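Glycoside hydrolase family 31 (Trueperella pyogenes, PDB 5I0F) degrades cycloalternan, a cyclic glucose oligosaccharide, probably cleaving its alpha-glucosidic linkages through a covalent glycosyl-enzyme intermediate. Local coordinates at residues V195-Q199 with R516-T520; L211-Q217 with A552-L556; T232-T236 with D486-L491; M436-S440 with Y492-Y496. All blocks are in the same frame, centred on the assembly; numbering follows the deposited sequence.

Contact 1 (V195-Q199 with R516-T520); sequences VVFEQ and RSGFT. With GLC (alpha-D-glucopyranose), chain B; BGC (beta-D-glucopyranose), chain C.
With CG set anti to its backbone N (chi1 -168°) and a bend at chi2, Glu198 lays its methylene across one face of the Arg516 guanidinium. Arg516 starts with CG between its N and carbonyl carbon (chi1 64°), then runs extended to NE, bringing the guanidinium against the Glu198 methylene. Glu198 CG lies 3.4 Å from Arg516 NH2, and a salt bridge of 3.6 Å joins Glu198 OE1 to the same nitrogen. The other carboxylate oxygen turns to sugar: Glu198 OE2 takes a very short hydrogen bond of 2.5 Å from O6 of the alpha-glucose. Arg516 NH1 is shared by two sugars, donating to the alpha-glucose O4 at 3.0 Å and, less straight (138°), to the beta-glucose O2. Here the loop after barrel strand 513-515 meets one from the N-terminal beta region, both lining the glycan pocket of this family 31 TIM barrel. A long, branched donor suits the arginine's place between two rings, while Glu470 forms a salt bridge with its NE. Farther from the sugars the contact is mostly van der Waals packing: the small, branched Val196 brings CG2 obliquely to the Phe519 ring, 4.0 Å from CD1, and onto Gly518 O.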
loop_
_atom_site.group_PDB
_atom_site.type_symbol
_atom_site.label_atom_id
_atom_site.label_comp_id
_atom_site.label_asym_id
_atom_site.label_seq_id
_atom_site.Cartn_x
_atom_site.Cartn_y
_atom_site.Cartn_z
ATOM N N VAL A 195 -6.059 -6.684 -3.742
ATOM C CA VAL A 195 -6.952 -5.905 -2.890
ATOM C C VAL A 195 -6.077 -4.978 -2.053
ATOM O O VAL A 195 -5.057 -5.403 -1.512
ATOM C CB VAL A 195 -7.875 -6.799 -2.017
ATOM C CG1 VAL A 195 -7.112 -7.665 -1.018
ATOM C CG2 VAL A 195 -8.914 -5.954 -1.283
ATOM N N VAL A 196 -6.454 -3.709 -1.979
ATOM C CA VAL A 196 -5.673 -2.747 -1.215
ATOM C C VAL A 196 -5.790 -3.167 0.265
ATOM O O VAL A 196 -6.891 -3.440 0.762
ATOM C CB VAL A 196 -6.188 -1.327 -1.445
ATOM C CG1 VAL A 196 -5.565 -0.351 -0.474
ATOM C CG2 VAL A 196 -5.959 -0.908 -2.898
ATOM N N PHE A 197 -4.657 -3.298 0.945
ATOM C CA PHE A 197 -4.672 -3.735 2.357
ATOM C C PHE A 197 -3.475 -3.194 3.110
ATOM O O PHE A 197 -2.369 -3.095 2.547
ATOM C CB PHE A 197 -4.707 -5.270 2.460
ATOM C CG PHE A 197 -4.684 -5.774 3.872
ATOM C CD1 PHE A 197 -5.781 -5.583 4.697
ATOM C CD2 PHE A 197 -3.577 -6.383 4.399
ATOM C CE1 PHE A 197 -5.784 -6.028 6.005
ATOM C CE2 PHE A 197 -3.564 -6.825 5.719
ATOM C CZ PHE A 197 -4.669 -6.633 6.535
ATOM N N GLU A 198 -3.689 -2.841 4.372
ATOM C CA GLU A 198 -2.597 -2.422 5.236
ATOM C C GLU A 198 -2.022 -3.596 6.037
ATOM O O GLU A 198 -2.534 -3.939 7.099
ATOM C CB GLU A 198 -3.005 -1.298 6.189
ATOM C CG GLU A 198 -1.765 -0.700 6.846
ATOM C CD GLU A 198 -1.922 -0.269 8.292
ATOM O OE1 GLU A 198 -3.013 0.192 8.698
ATOM O OE2 GLU A 198 -0.895 -0.348 9.007
ATOM N N GLN A 199 -0.961 -4.205 5.507
ATOM C CA GLN A 199 -0.202 -5.231 6.215
ATOM C C GLN A 199 0.933 -4.539 6.935
ATOM O O GLN A 199 1.879 -4.047 6.278
ATOM C CB GLN A 199 0.312 -6.302 5.242
ATOM C CG GLN A 199 1.231 -7.348 5.852
ATOM C CD GLN A 199 0.629 -8.066 7.021
ATOM O OE1 GLN A 199 -0.491 -8.570 6.946
ATOM N NE2 GLN A 199 1.355 -8.113 8.117
ATOM N N ARG A 516 1.859 5.389 0.369
ATOM C CA ARG A 516 2.173 3.967 0.445
ATOM C C ARG A 516 1.135 3.108 -0.258
ATOM O O ARG A 516 1.464 2.008 -0.689
ATOM C CB ARG A 516 2.344 3.471 1.897
ATOM C CG ARG A 516 1.068 3.570 2.738
ATOM C CD ARG A 516 1.279 3.205 4.206
ATOM N NE ARG A 516 -0.028 3.042 4.853
ATOM C CZ ARG A 516 -0.227 2.870 6.160
ATOM N NH1 ARG A 516 0.781 2.890 7.025
ATOM N NH2 ARG A 516 -1.451 2.673 6.623
ATOM N N SER A 517 -0.110 3.566 -0.348
ATOM C CA SER A 517 -1.131 2.747 -0.965
ATOM C C SER A 517 -1.546 3.299 -2.322
ATOM O O SER A 517 -1.349 4.476 -2.650
ATOM C CB SER A 517 -2.342 2.526 -0.051
ATOM O OG SER A 517 -3.041 3.738 0.142
ATOM N N GLY A 518 -2.129 2.399 -3.097
ATOM C CA GLY A 518 -2.553 2.696 -4.455
ATOM C C GLY A 518 -3.181 1.524 -5.189
ATOM O O GLY A 518 -3.389 0.440 -4.627
ATOM N N PHE A 519 -3.489 1.782 -6.465
ATOM C CA PHE A 519 -4.171 0.863 -7.354
ATOM C C PHE A 519 -3.899 1.336 -8.795
ATOM O O PHE A 519 -3.114 2.261 -9.012
ATOM C CB PHE A 519 -5.692 0.806 -7.037
ATOM C CG PHE A 519 -6.359 -0.478 -7.471
ATOM C CD1 PHE A 519 -6.140 -1.650 -6.785
ATOM C CD2 PHE A 519 -7.219 -0.497 -8.567
ATOM C CE1 PHE A 519 -6.760 -2.845 -7.166
ATOM C CE2 PHE A 519 -7.831 -1.672 -8.973
ATOM C CZ PHE A 519 -7.603 -2.855 -8.289
ATOM N N THR A 520 -4.488 0.681 -9.780
ATOM C CA THR A 520 -4.442 1.147 -11.171
ATOM C C THR A 520 -4.791 2.634 -11.221
ATOM O O THR A 520 -5.789 3.040 -10.631
ATOM C CB THR A 520 -5.457 0.354 -12.012
ATOM O OG1 THR A 520 -5.329 -1.042 -11.736
ATOM C CG2 THR A 520 -5.266 0.593 -13.491
HETATM C C1 GLC B . 1.804 1.976 13.436
HETATM C C2 GLC B . 2.619 2.422 12.219
HETATM C C3 GLC B . 1.724 3.113 11.198
HETATM C C4 GLC B . 0.595 2.176 10.797
HETATM C C5 GLC B . -0.179 1.818 12.070
HETATM C C6 GLC B . -1.361 0.900 11.811
HETATM O O2 GLC B . 3.678 3.284 12.644
HETATM O O3 GLC B . 2.504 3.472 10.046
HETATM O O4 GLC B . -0.251 2.804 9.812
HETATM O O5 GLC B . 0.687 1.182 13.029
HETATM O O6 GLC B . -0.943 -0.433 11.476
HETATM C C2 BGC C . 3.386 5.463 7.939
HETATM C C3 BGC C . 4.642 5.747 8.782
HETATM C C4 BGC C . 4.381 6.952 9.681
HETATM C C5 BGC C . 3.122 6.739 10.535
HETATM C C6 BGC C . 2.786 8.036 11.260
HETATM C C1 BGC C . 2.044 6.118 8.358
HETATM O O2 BGC C . 3.334 4.247 7.166
HETATM O O3 BGC C . 5.770 5.967 7.930
HETATM O O4 BGC C . 5.517 7.197 10.533
HETATM O O5 BGC C . 1.962 6.301 9.783
HETATM O O6 BGC C . 1.759 7.821 12.234
#

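Contact 2 (L211-Q217 with A552-L556); sequences LPMPFAQ and ACGIL
One direct hydrogen bond crosses this contact: Gln217 NE2 donates to Ala552 O at 2.9 Å, almost straight (177°) and in the plane of its own amide. A bend at chi2 (-123°) turns that amide toward the carbonyl, which the nitrogen meets tilted from the carbonyl plane. Glutamine suits the site because its NH2 can also serve Val176 O on the adjoining strand 174-179. The second kind of interaction gathers at the edge of the Phe215 ring: Cys553 SG lies 4.0 Å from CD2, and Ala552 O approaches near CE2, where the ring's polarised C-H groups are turned. Phe280 stacks on this ring from helix 273-284. The remaining contacts are apolar. Met213, extended beyond CG, brings SD to within 3.9 Å of Cys553 CB and crosses Ile555 with CE 3.9 Å from CD1; its slim, flexible chain suits a place between two residues. Leu211 and Ile555 meet tip to tip, CD1 to CG1 at 4.1 Å. Gly554, with positive phi, is the C-prime residue of the Schellman motif ending helix 537-551; the contact places segment 211-217 against the loop from that helix to barrel strand 558-561, an alpha-to-beta connection of the TIM barrel.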
loop_
_atom_site.group_PDB
_atom_site.type_symbol
_atom_site.label_atom_id
_atom_site.label_comp_id
_atom_site.label_asym_id
_atom_site.label_seq_id
_atom_site.Cartn_x
_atom_site.Cartn_y
_atom_site.Cartn_z
ATOM N N LEU A 211 -0.294 -1.762 -2.450
ATOM C CA LEU A 211 -0.361 -1.212 -3.808
ATOM C C LEU A 211 -0.467 -2.334 -4.854
ATOM O O LEU A 211 0.473 -2.567 -5.655
ATOM C CB LEU A 211 0.878 -0.345 -4.051
ATOM C CG LEU A 211 0.712 0.899 -4.915
ATOM C CD1 LEU A 211 2.050 1.624 -5.058
ATOM C CD2 LEU A 211 0.154 0.565 -6.281
ATOM N N PRO A 212 -1.611 -3.031 -4.868
ATOM C CA PRO A 212 -1.813 -4.088 -5.851
ATOM C C PRO A 212 -2.297 -3.486 -7.167
ATOM O O PRO A 212 -2.761 -2.345 -7.187
ATOM C CB PRO A 212 -2.928 -4.923 -5.223
ATOM C CG PRO A 212 -3.734 -3.930 -4.465
ATOM C CD PRO A 212 -2.751 -2.917 -3.940
ATOM N N MET A 213 -2.205 -4.259 -8.236
ATOM C CA MET A 213 -2.875 -3.945 -9.517
ATOM C C MET A 213 -3.313 -5.239 -10.192
ATOM O O MET A 213 -2.631 -6.258 -10.071
ATOM C CB MET A 213 -1.951 -3.164 -10.445
ATOM C CG MET A 213 -1.580 -1.774 -9.942
ATOM S SD MET A 213 -0.611 -0.887 -11.154
ATOM C CE MET A 213 0.061 0.459 -10.173
ATOM N N PRO A 214 -4.457 -5.220 -10.901
ATOM C CA PRO A 214 -4.901 -6.424 -11.600
ATOM C C PRO A 214 -4.293 -6.510 -13.004
ATOM O O PRO A 214 -5.016 -6.535 -14.003
ATOM C CB PRO A 214 -6.416 -6.263 -11.618
ATOM C CG PRO A 214 -6.614 -4.765 -11.721
ATOM C CD PRO A 214 -5.501 -4.176 -10.896
ATOM N N PHE A 215 -2.972 -6.603 -13.045
ATOM C CA PHE A 215 -2.179 -6.525 -14.281
ATOM C C PHE A 215 -0.897 -7.291 -14.069
ATOM O O PHE A 215 -0.329 -7.245 -12.965
ATOM C CB PHE A 215 -1.827 -5.062 -14.645
ATOM C CG PHE A 215 -0.576 -4.924 -15.503
ATOM C CD1 PHE A 215 -0.638 -5.087 -16.877
ATOM C CD2 PHE A 215 0.654 -4.651 -14.930
ATOM C CE1 PHE A 215 0.502 -4.993 -17.657
ATOM C CE2 PHE A 215 1.807 -4.561 -15.707
ATOM C CZ PHE A 215 1.719 -4.710 -17.078
ATOM N N ALA A 216 -0.430 -7.966 -15.115
ATOM C CA ALA A 216 0.912 -8.566 -15.129
ATOM C C ALA A 216 1.413 -8.727 -16.554
ATOM O O ALA A 216 0.627 -8.814 -17.490
ATOM C CB ALA A 216 0.901 -9.917 -14.427
ATOM N N GLN A 217 2.727 -8.760 -16.703
ATOM C CA GLN A 217 3.354 -9.083 -17.977
ATOM C C GLN A 217 3.923 -10.486 -17.894
ATOM O O GLN A 217 4.261 -10.976 -16.806
ATOM C CB GLN A 217 4.399 -8.039 -18.391
ATOM C CG GLN A 217 5.578 -7.837 -17.476
ATOM C CD GLN A 217 5.691 -6.376 -17.021
ATOM O OE1 GLN A 217 6.101 -5.493 -17.781
ATOM N NE2 GLN A 217 5.309 -6.120 -15.778
ATOM N N ALA A 552 7.880 -2.215 -12.471
ATOM C CA ALA A 552 7.350 -3.033 -13.558
ATOM C C ALA A 552 5.833 -2.870 -13.794
ATOM O O ALA A 552 5.313 -3.422 -14.774
ATOM C CB ALA A 552 7.712 -4.505 -13.328
ATOM N N CYS A 553 5.140 -2.123 -12.930
ATOM C CA CYS A 553 3.744 -1.739 -13.147
ATOM C C CYS A 553 3.564 -0.235 -13.322
ATOM O O CYS A 553 2.437 0.267 -13.320
ATOM C CB CYS A 553 2.900 -2.265 -11.986
ATOM S SG CYS A 553 3.077 -4.057 -11.835
ATOM N N GLY A 554 4.667 0.477 -13.516
ATOM C CA GLY A 554 4.635 1.891 -13.819
ATOM C C GLY A 554 4.688 2.839 -12.644
ATOM O O GLY A 554 4.411 4.016 -12.819
ATOM N N ILE A 555 5.047 2.347 -11.452
ATOM C CA ILE A 555 5.280 3.200 -10.290
ATOM C C ILE A 555 6.748 3.588 -10.366
ATOM O O ILE A 555 7.628 2.814 -9.957
ATOM C CB ILE A 555 4.972 2.476 -8.965
ATOM C CG1 ILE A 555 3.502 2.054 -8.885
ATOM C CG2 ILE A 555 5.329 3.352 -7.763
ATOM C CD1 ILE A 555 2.503 3.193 -8.879
ATOM N N LEU A 556 7.005 4.776 -10.902
ATOM C CA LEU A 556 8.355 5.226 -11.254
ATOM C C LEU A 556 9.138 5.784 -10.067
ATOM O O LEU A 556 10.313 5.451 -9.884
ATOM C CB LEU A 556 8.257 6.294 -12.354
ATOM C CG LEU A 556 9.517 6.885 -12.989
ATOM C CD1 LEU A 556 10.273 5.793 -13.687
ATOM C CD2 LEU A 556 9.174 7.964 -14.012
#

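Contact 3 (T232-T236 with D486-L491); sequences TTRRT and DEGNNL. With CA (calcium ion), chain K.
Thr233 and Arg234 grip the first turns of the helix by backbone and side-chain bonds. Thr233 OG1 donates to Glu487 O at 2.7 Å, its hydroxyl placed between the backbone N and carbonyl carbon (chi1 62°). In return Asn490 ND2 donates to Thr233 O at 2.9 Å, coming from above the carbonyl plane. A short hydroxyl side chain suits the donation to Glu487 O, while the accepting atom is the backbone carbonyl. Arg234 NE forms a salt-bridged hydrogen bond of 3.1 Å with Asp486 OD2, in the guanidinium plane but well above that of the carboxylate. The same oxygen binds the calcium ion at 2.8 Å, so the aspartate is shared by metal and arginine, which probably favours its charged form. Glu487 lies over one face of the guanidinium, the two planes 4° apart; Arg234 NH2 to Glu487 OE1, 3.6 Å, is a matter of charge alone. Water 2 links Thr233 N with Glu487 OE2, and water 5 links Arg235 N with Asp486 O. Arg234 CA makes a CA-H...O contact with Asp486 O at 3.3 Å. The loop 232-236 leads from strand 225-230 of the five-stranded sheet to strand 236-240 of the six-stranded one. Asp253, at the end of strand 247-253, and Leu254 after it complete the protein ligands of the calcium, so the ion links the six-stranded sheet to helix 485-506.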
loop_
_atom_site.group_PDB
_atom_site.type_symbol
_atom_site.label_atom_id
_atom_site.label_comp_id
_atom_site.label_asym_id
_atom_site.label_seq_id
_atom_site.Cartn_x
_atom_site.Cartn_y
_atom_site.Cartn_z
ATOM N N THR A 232 -10.931 -3.501 -13.931
ATOM C CA THR A 232 -11.866 -3.448 -12.827
ATOM C C THR A 232 -11.137 -2.879 -11.616
ATOM O O THR A 232 -9.904 -3.002 -11.537
ATOM C CB THR A 232 -12.410 -4.842 -12.473
ATOM O OG1 THR A 232 -13.424 -4.712 -11.466
ATOM C CG2 THR A 232 -11.310 -5.787 -11.937
ATOM N N THR A 233 -11.893 -2.276 -10.702
ATOM C CA THR A 233 -11.383 -1.936 -9.353
ATOM C C THR A 233 -11.941 -2.837 -8.252
ATOM O O THR A 233 -11.673 -2.618 -7.065
ATOM C CB THR A 233 -11.599 -0.446 -9.000
ATOM O OG1 THR A 233 -13.001 -0.161 -8.976
ATOM C CG2 THR A 233 -10.892 0.465 -10.027
ATOM N N ARG A 234 -12.678 -3.875 -8.636
ATOM C CA ARG A 234 -13.099 -4.898 -7.699
ATOM C C ARG A 234 -11.942 -5.859 -7.462
ATOM O O ARG A 234 -10.948 -5.854 -8.182
ATOM C CB ARG A 234 -14.335 -5.655 -8.208
ATOM C CG ARG A 234 -15.511 -4.748 -8.524
ATOM C CD ARG A 234 -16.828 -5.511 -8.647
ATOM N NE ARG A 234 -17.965 -4.640 -8.938
ATOM C CZ ARG A 234 -18.332 -4.198 -10.152
ATOM N NH1 ARG A 234 -17.641 -4.501 -11.259
ATOM N NH2 ARG A 234 -19.419 -3.423 -10.268
ATOM N N ARG A 235 -12.091 -6.683 -6.436
ATOM C CA ARG A 235 -11.062 -7.625 -6.055
ATOM C C ARG A 235 -10.901 -8.698 -7.122
ATOM O O ARG A 235 -11.884 -9.108 -7.743
ATOM C CB ARG A 235 -11.426 -8.251 -4.727
ATOM C CG ARG A 235 -10.353 -9.127 -4.125
ATOM C CD ARG A 235 -10.707 -9.396 -2.685
ATOM N NE ARG A 235 -9.692 -10.157 -1.960
ATOM C CZ ARG A 235 -9.836 -10.529 -0.691
ATOM N NH1 ARG A 235 -8.877 -11.209 -0.078
ATOM N NH2 ARG A 235 -10.972 -10.256 -0.030
ATOM N N THR A 236 -9.656 -9.122 -7.327
ATOM C CA THR A 236 -9.317 -10.204 -8.233
ATOM C C THR A 236 -8.328 -11.130 -7.555
ATOM O O THR A 236 -7.574 -10.708 -6.679
ATOM C CB THR A 236 -8.711 -9.694 -9.559
ATOM O OG1 THR A 236 -7.641 -8.780 -9.290
ATOM C CG2 THR A 236 -9.760 -8.978 -10.384
ATOM N N ASP A 486 -17.448 -2.148 -3.145
ATOM C CA ASP A 486 -16.768 -3.210 -3.879
ATOM C C ASP A 486 -15.947 -2.708 -5.074
ATOM O O ASP A 486 -14.988 -3.379 -5.455
ATOM C CB ASP A 486 -17.721 -4.320 -4.280
ATOM C CG ASP A 486 -18.718 -3.898 -5.326
ATOM O OD1 ASP A 486 -19.109 -2.707 -5.391
ATOM O OD2 ASP A 486 -19.145 -4.800 -6.069
ATOM N N GLU A 487 -16.295 -1.539 -5.619
ATOM C CA GLU A 487 -15.449 -0.830 -6.605
ATOM C C GLU A 487 -14.662 0.337 -6.039
ATOM O O GLU A 487 -13.537 0.572 -6.440
ATOM C CB GLU A 487 -16.320 -0.268 -7.743
ATOM C CG GLU A 487 -16.860 -1.288 -8.694
ATOM C CD GLU A 487 -17.511 -0.640 -9.920
ATOM O OE1 GLU A 487 -18.576 -0.006 -9.778
ATOM O OE2 GLU A 487 -16.941 -0.748 -11.024
ATOM N N GLY A 488 -15.271 1.102 -5.135
ATOM C CA GLY A 488 -14.697 2.351 -4.647
ATOM C C GLY A 488 -13.583 2.216 -3.625
ATOM O O GLY A 488 -12.727 3.103 -3.523
ATOM N N ASN A 489 -13.588 1.121 -2.870
ATOM C CA ASN A 489 -12.620 0.937 -1.777
ATOM C C ASN A 489 -11.168 0.765 -2.288
ATOM O O ASN A 489 -10.264 1.368 -1.709
ATOM C CB ASN A 489 -13.031 -0.192 -0.844
ATOM C CG ASN A 489 -14.377 0.069 -0.151
ATOM O OD1 ASN A 489 -14.932 1.171 -0.213
ATOM N ND2 ASN A 489 -14.915 -0.949 0.470
ATOM N N ASN A 490 -10.948 -0.026 -3.344
ATOM C CA ASN A 490 -9.603 -0.133 -3.952
ATOM C C ASN A 490 -9.185 1.146 -4.683
ATOM O O ASN A 490 -7.995 1.470 -4.780
ATOM C CB ASN A 490 -9.520 -1.291 -4.942
ATOM C CG ASN A 490 -9.471 -2.661 -4.274
ATOM O OD1 ASN A 490 -8.932 -2.833 -3.174
ATOM N ND2 ASN A 490 -10.026 -3.665 -4.966
ATOM N N LEU A 491 -10.166 1.826 -5.255
ATOM C CA LEU A 491 -9.937 3.089 -5.927
ATOM C C LEU A 491 -9.554 4.222 -4.981
ATOM O O LEU A 491 -8.873 5.172 -5.393
ATOM C CB LEU A 491 -11.185 3.477 -6.730
ATOM C CG LEU A 491 -11.103 4.721 -7.618
ATOM C CD1 LEU A 491 -9.977 4.641 -8.636
ATOM C CD2 LEU A 491 -12.435 4.934 -8.327
HETATM CA CA CA K . -19.094 -7.544 -5.667
HETATM O O HOH W 1 -12.764 -1.991 -4.266
HETATM O O HOH W 2 -14.619 -1.960 -11.691
HETATM O O HOH W 3 -14.330 1.227 -10.841
HETATM O O HOH W 4 -20.530 -2.769 -7.732
HETATM O O HOH W 5 -14.336 -6.043 -4.768
HETATM O O HOH W 6 -21.277 -6.583 -5.028
HETATM O O HOH W 7 -20.369 -9.700 -6.086
HETATM O O HOH W 8 -18.486 -7.824 -3.432
#

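Contact 4 (M436-S440 with Y492-Y496); sequences MPDLS and YPVNY
Tyr492 and Leu439 bury the greatest areas, with Asn495 next. The Tyr492 ring receives Met436 CE over one face, 3.3 Å from the centroid and 4° off the normal, a CH-pi contact; the sulfur stands farther off above the same face, as a Met-aromatic pair. Methionine suits this because its chain, extended beyond CG, delivers a polarised methyl to the ring centre. The phenol then donates from OH to Pro437 O at 2.6 Å, so a buried hydroxyl and a proline carbonyl satisfy each other. The branched Leu439 fits the angle between two tyrosines: its CD1 comes 3.5 Å from Tyr492 OH and 3.9 Å from Tyr496 CB. Asn495 CB lies 3.2 Å from Leu439 O. With CG anti to the carbonyl carbon (chi1 -78°), its amide turns to Ser440, and asparagine suits because ND2 donates to water 9, which bonds Ser440 O, while OD1 accepts from water 10. The loop is shaped from within by Asp438, whose OD1 accepts from Ser440 OG at 2.7 Å and from Ser440 N. That second bond makes an Asx turn, just ahead of helix 442-450, and the whole packs a TIM-barrel loop against the kinked helix 485-506.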
loop_
_atom_site.group_PDB
_atom_site.type_symbol
_atom_site.label_atom_id
_atom_site.label_comp_id
_atom_site.label_asym_id
_atom_site.label_seq_id
_atom_site.Cartn_x
_atom_site.Cartn_y
_atom_site.Cartn_z
ATOM N N MET A 436 -14.449 9.007 7.096
ATOM C CA MET A 436 -13.621 8.941 5.909
ATOM C C MET A 436 -14.164 9.902 4.850
ATOM O O MET A 436 -15.289 9.730 4.392
ATOM C CB MET A 436 -13.588 7.486 5.423
ATOM C CG MET A 436 -12.510 7.165 4.421
ATOM S SD MET A 436 -12.281 5.357 4.248
ATOM C CE MET A 436 -10.865 5.379 3.170
ATOM N N PRO A 437 -13.375 10.927 4.459
ATOM C CA PRO A 437 -13.884 11.844 3.448
ATOM C C PRO A 437 -14.080 11.141 2.117
ATOM O O PRO A 437 -13.321 10.192 1.764
ATOM C CB PRO A 437 -12.784 12.919 3.329
ATOM C CG PRO A 437 -11.531 12.229 3.781
ATOM C CD PRO A 437 -11.973 11.217 4.811
ATOM N N ASP A 438 -15.097 11.595 1.396
ATOM C CA ASP A 438 -15.423 11.056 0.082
ATOM C C ASP A 438 -14.634 11.861 -0.930
ATOM O O ASP A 438 -14.952 13.009 -1.196
ATOM C CB ASP A 438 -16.934 11.134 -0.189
ATOM C CG ASP A 438 -17.346 10.336 -1.405
ATOM O OD1 ASP A 438 -16.516 10.212 -2.317
ATOM O OD2 ASP A 438 -18.498 9.831 -1.473
ATOM N N LEU A 439 -13.599 11.239 -1.478
ATOM C CA LEU A 439 -12.714 11.887 -2.420
ATOM C C LEU A 439 -12.992 11.401 -3.840
ATOM O O LEU A 439 -12.142 11.561 -4.725
ATOM C CB LEU A 439 -11.252 11.626 -1.990
ATOM C CG LEU A 439 -10.905 12.031 -0.542
ATOM C CD1 LEU A 439 -9.471 11.644 -0.199
ATOM C CD2 LEU A 439 -11.102 13.525 -0.304
ATOM N N SER A 440 -14.181 10.818 -4.061
ATOM C CA SER A 440 -14.539 10.222 -5.349
ATOM C C SER A 440 -15.019 11.229 -6.404
ATOM O O SER A 440 -15.095 10.868 -7.575
ATOM C CB SER A 440 -15.571 9.092 -5.162
ATOM O OG SER A 440 -16.894 9.561 -4.866
ATOM N N TYR A 492 -9.978 4.137 -3.721
ATOM C CA TYR A 492 -9.804 5.229 -2.749
ATOM C C TYR A 492 -8.403 5.882 -2.762
ATOM O O TYR A 492 -8.297 7.111 -2.828
ATOM C CB TYR A 492 -10.142 4.770 -1.320
ATOM C CG TYR A 492 -10.318 5.944 -0.406
ATOM C CD1 TYR A 492 -9.231 6.563 0.187
ATOM C CD2 TYR A 492 -11.581 6.493 -0.192
ATOM C CE1 TYR A 492 -9.381 7.704 0.970
ATOM C CE2 TYR A 492 -11.747 7.615 0.602
ATOM C CZ TYR A 492 -10.652 8.217 1.189
ATOM O OH TYR A 492 -10.840 9.329 1.990
ATOM N N PRO A 493 -7.337 5.068 -2.649
ATOM C CA PRO A 493 -6.021 5.708 -2.579
ATOM C C PRO A 493 -5.603 6.475 -3.830
ATOM O O PRO A 493 -4.822 7.444 -3.716
ATOM C CB PRO A 493 -5.074 4.534 -2.268
ATOM C CG PRO A 493 -5.793 3.322 -2.705
ATOM C CD PRO A 493 -7.236 3.616 -2.386
ATOM N N VAL A 494 -6.150 6.099 -4.985
ATOM C CA VAL A 494 -5.909 6.835 -6.226
ATOM C C VAL A 494 -6.534 8.234 -6.125
ATOM O O VAL A 494 -5.883 9.235 -6.411
ATOM C CB VAL A 494 -6.447 6.077 -7.450
ATOM C CG1 VAL A 494 -6.087 6.795 -8.740
ATOM C CG2 VAL A 494 -5.886 4.655 -7.474
ATOM N N ASN A 495 -7.799 8.287 -5.707
ATOM C CA ASN A 495 -8.508 9.553 -5.522
ATOM C C ASN A 495 -7.865 10.444 -4.441
ATOM O O ASN A 495 -7.812 11.681 -4.571
ATOM C CB ASN A 495 -9.978 9.253 -5.195
ATOM C CG ASN A 495 -10.787 8.878 -6.427
ATOM O OD1 ASN A 495 -10.531 9.381 -7.504
ATOM N ND2 ASN A 495 -11.789 8.024 -6.262
ATOM N N TYR A 496 -7.357 9.809 -3.388
ATOM C CA TYR A 496 -6.675 10.503 -2.288
ATOM C C TYR A 496 -5.402 11.222 -2.754
ATOM O O TYR A 496 -5.229 12.433 -2.522
ATOM C CB TYR A 496 -6.382 9.469 -1.209
ATOM C CG TYR A 496 -5.556 9.863 -0.010
ATOM C CD1 TYR A 496 -5.656 11.115 0.597
ATOM C CD2 TYR A 496 -4.661 8.945 0.539
ATOM C CE1 TYR A 496 -4.892 11.424 1.733
ATOM C CE2 TYR A 496 -3.908 9.236 1.656
ATOM C CZ TYR A 496 -4.018 10.487 2.253
ATOM O OH TYR A 496 -3.253 10.761 3.377
HETATM O O HOH W 9 -13.983 8.261 -8.371
HETATM O O HOH W 10 -12.211 10.834 -9.419
#

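Overall arrangement
Along the chain the first segments come in the order of contacts 1, 2, 3 and 4, and contacts 3 and 4 both nest inside the loops closed by contacts 1 and 2. Contacts 1 to 3 join the N-terminal beta region to the TIM-barrel domain, whereas contact 4 lies within the barrel domain. Helix 485-506 carries contacts 3 and 4 on successive turns, centres about 13 Å apart, and its Asn490 probably bonds Val196 of contact 1, whose centre is about 11 Å from that of contact 3. Contacts 1 and 2, centres about 12 Å apart, touch through Pro212 and Pro214. Contact 1, the one that touches sugar, thus lies where the beta domains meet the barrel.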